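Local coordinates for protein LBCATS-a (Synthetic construct, PDB 5EY5) that probably serves as the alpha subunit of a tryptophan synthase, the subunit that cleaves indole-3-glycerol phosphate to indole and glyceraldehyde 3-phosphate, and binds sn-glycerol-3-phosphate, at residues Phe99-Tyr103 with Asn104-Arg108. Numbering follows the deposited sequence.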
# COMPACT_ATOMS: atom_id res chain seq x y z
N PHE A 99 -41.51 -28.60 -6.47
CA PHE A 99 -40.58 -27.52 -6.79
C PHE A 99 -39.50 -27.45 -5.72
O PHE A 99 -39.82 -27.34 -4.53
CB PHE A 99 -41.28 -26.16 -6.87
CG PHE A 99 -41.89 -25.86 -8.20
CD1 PHE A 99 -41.93 -26.82 -9.19
CD2 PHE A 99 -42.42 -24.60 -8.46
CE1 PHE A 99 -42.51 -26.54 -10.43
CE2 PHE A 99 -42.98 -24.30 -9.69
CZ PHE A 99 -43.03 -25.28 -10.68
N LEU A 100 -38.24 -27.51 -6.14
CA LEU A 100 -37.12 -27.28 -5.24
C LEU A 100 -36.60 -25.90 -5.58
O LEU A 100 -36.15 -25.65 -6.71
CB LEU A 100 -36.04 -28.36 -5.39
CG LEU A 100 -34.86 -28.36 -4.42
CD1 LEU A 100 -34.25 -29.77 -4.34
CD2 LEU A 100 -33.81 -27.33 -4.84
N THR A 101 -36.76 -24.96 -4.66
CA THR A 101 -36.43 -23.58 -4.97
C THR A 101 -35.81 -22.95 -3.75
O THR A 101 -36.24 -23.22 -2.63
CB THR A 101 -37.66 -22.78 -5.43
OG1 THR A 101 -37.31 -21.40 -5.62
CG2 THR A 101 -38.80 -22.86 -4.41
N TYR A 102 -34.77 -22.15 -3.95
CA TYR A 102 -34.30 -21.28 -2.89
C TYR A 102 -35.37 -20.25 -2.56
O TYR A 102 -36.33 -20.05 -3.31
CB TYR A 102 -32.98 -20.64 -3.29
CG TYR A 102 -31.91 -21.70 -3.34
CD1 TYR A 102 -31.79 -22.52 -4.45
CD2 TYR A 102 -31.09 -21.94 -2.25
CE1 TYR A 102 -30.83 -23.53 -4.49
CE2 TYR A 102 -30.13 -22.94 -2.28
CZ TYR A 102 -30.01 -23.73 -3.40
OH TYR A 102 -29.06 -24.71 -3.44
N TYR A 103 -35.20 -19.59 -1.41
CA TYR A 103 -36.26 -18.80 -0.83
C TYR A 103 -36.44 -17.45 -1.51
O TYR A 103 -37.56 -16.96 -1.64
CB TYR A 103 -35.99 -18.59 0.66
CG TYR A 103 -37.16 -18.01 1.38
CD1 TYR A 103 -38.40 -18.61 1.29
CD2 TYR A 103 -37.03 -16.87 2.18
CE1 TYR A 103 -39.48 -18.10 1.95
CE2 TYR A 103 -38.12 -16.35 2.84
CZ TYR A 103 -39.34 -16.98 2.73
OH TYR A 103 -40.44 -16.49 3.39
N ASN A 104 -35.35 -16.79 -1.91
CA ASN A 104 -35.53 -15.45 -2.45
C ASN A 104 -36.38 -15.40 -3.71
O ASN A 104 -37.07 -14.38 -3.89
CB ASN A 104 -34.19 -14.77 -2.72
CG ASN A 104 -34.36 -13.29 -2.86
OD1 ASN A 104 -34.82 -12.65 -1.93
ND2 ASN A 104 -34.04 -12.74 -4.02
N PRO A 105 -36.34 -16.36 -4.63
CA PRO A 105 -37.32 -16.30 -5.74
C PRO A 105 -38.76 -16.39 -5.25
O PRO A 105 -39.64 -15.70 -5.78
CB PRO A 105 -36.93 -17.50 -6.62
CG PRO A 105 -35.47 -17.61 -6.42
CD PRO A 105 -35.27 -17.32 -4.93
N ILE A 106 -39.00 -17.23 -4.25
CA ILE A 106 -40.32 -17.33 -3.61
C ILE A 106 -40.68 -16.01 -2.93
O ILE A 106 -41.75 -15.42 -3.17
CB ILE A 106 -40.33 -18.46 -2.57
CG1 ILE A 106 -40.35 -19.83 -3.25
CG2 ILE A 106 -41.51 -18.32 -1.61
CD1 ILE A 106 -40.36 -20.93 -2.23
N PHE A 107 -39.85 -15.59 -1.98
CA PHE A 107 -39.91 -14.21 -1.56
C PHE A 107 -39.71 -13.43 -2.86
O PHE A 107 -39.26 -13.99 -3.85
CB PHE A 107 -38.84 -13.95 -0.50
CG PHE A 107 -39.13 -12.79 0.40
CD1 PHE A 107 -39.72 -12.98 1.64
CD2 PHE A 107 -38.80 -11.51 0.02
CE1 PHE A 107 -39.97 -11.92 2.48
CE2 PHE A 107 -39.04 -10.45 0.85
CZ PHE A 107 -39.64 -10.65 2.08
N ARG A 108 -40.18 -12.21 -2.94
CA ARG A 108 -40.06 -11.54 -4.24
C ARG A 108 -41.23 -11.89 -5.14
O ARG A 108 -41.97 -10.99 -5.55
CB ARG A 108 -38.75 -11.90 -4.98
CG ARG A 108 -38.45 -10.99 -6.18
CD ARG A 108 -38.43 -9.57 -5.70
NE ARG A 108 -38.38 -8.58 -6.78
CZ ARG A 108 -39.44 -8.00 -7.33
NH1 ARG A 108 -40.67 -8.33 -6.94
NH2 ARG A 108 -39.28 -7.11 -8.29
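Y103 and F107 meet within the short helix 103-109, which the chain enters from strand 97-100 by way of T101 and Y102. Their backbones join in an i to i+4 helical hydrogen bond, F107 N to Y103 O at 2.7 Å. One residue earlier, Y102 O accepts a hydrogen bond from T101 OG1 at 2.8 Å, in the carbonyl plane and on a lone pair. The T101 hydroxyl lies anti to the backbone N (chi1 175°), which turns the methyl T101 CG2 to the I106 side; T101 CG2 abuts I106 CD1 at 3.3 Å, tighter than usual for two carbons. An alanine in place of T101 is likely to leave Y102 O without this hydroxyl donor and open a gap beside the tip of I106. P105 CD sits 3.3 Å from Y102 O and also meets Y102 CB. The Y103 side chain crosses that of I106 at about a right angle: I106 CG2 approaches Y103 CE1 at 4.1 Å, while F107 CB lies over one face of the Y103 ring toward the rim. The two aromatic rings are oblique, planes at 54°, with F107 CD1 3.9 Å from Y103 CE2 and Y103 OH at the edge of the F107 ring. Y102 points its hydroxyl the other way, to D60 and the backbone of A59, and N104 bonds through its amide to a chain of another protein, against which Y103 and F107 also pack. This is a strand-to-helix turn at the C-terminal end of the third strand of a TIM barrel, just past L100 of the sn-glycerol-3-phosphate pocket.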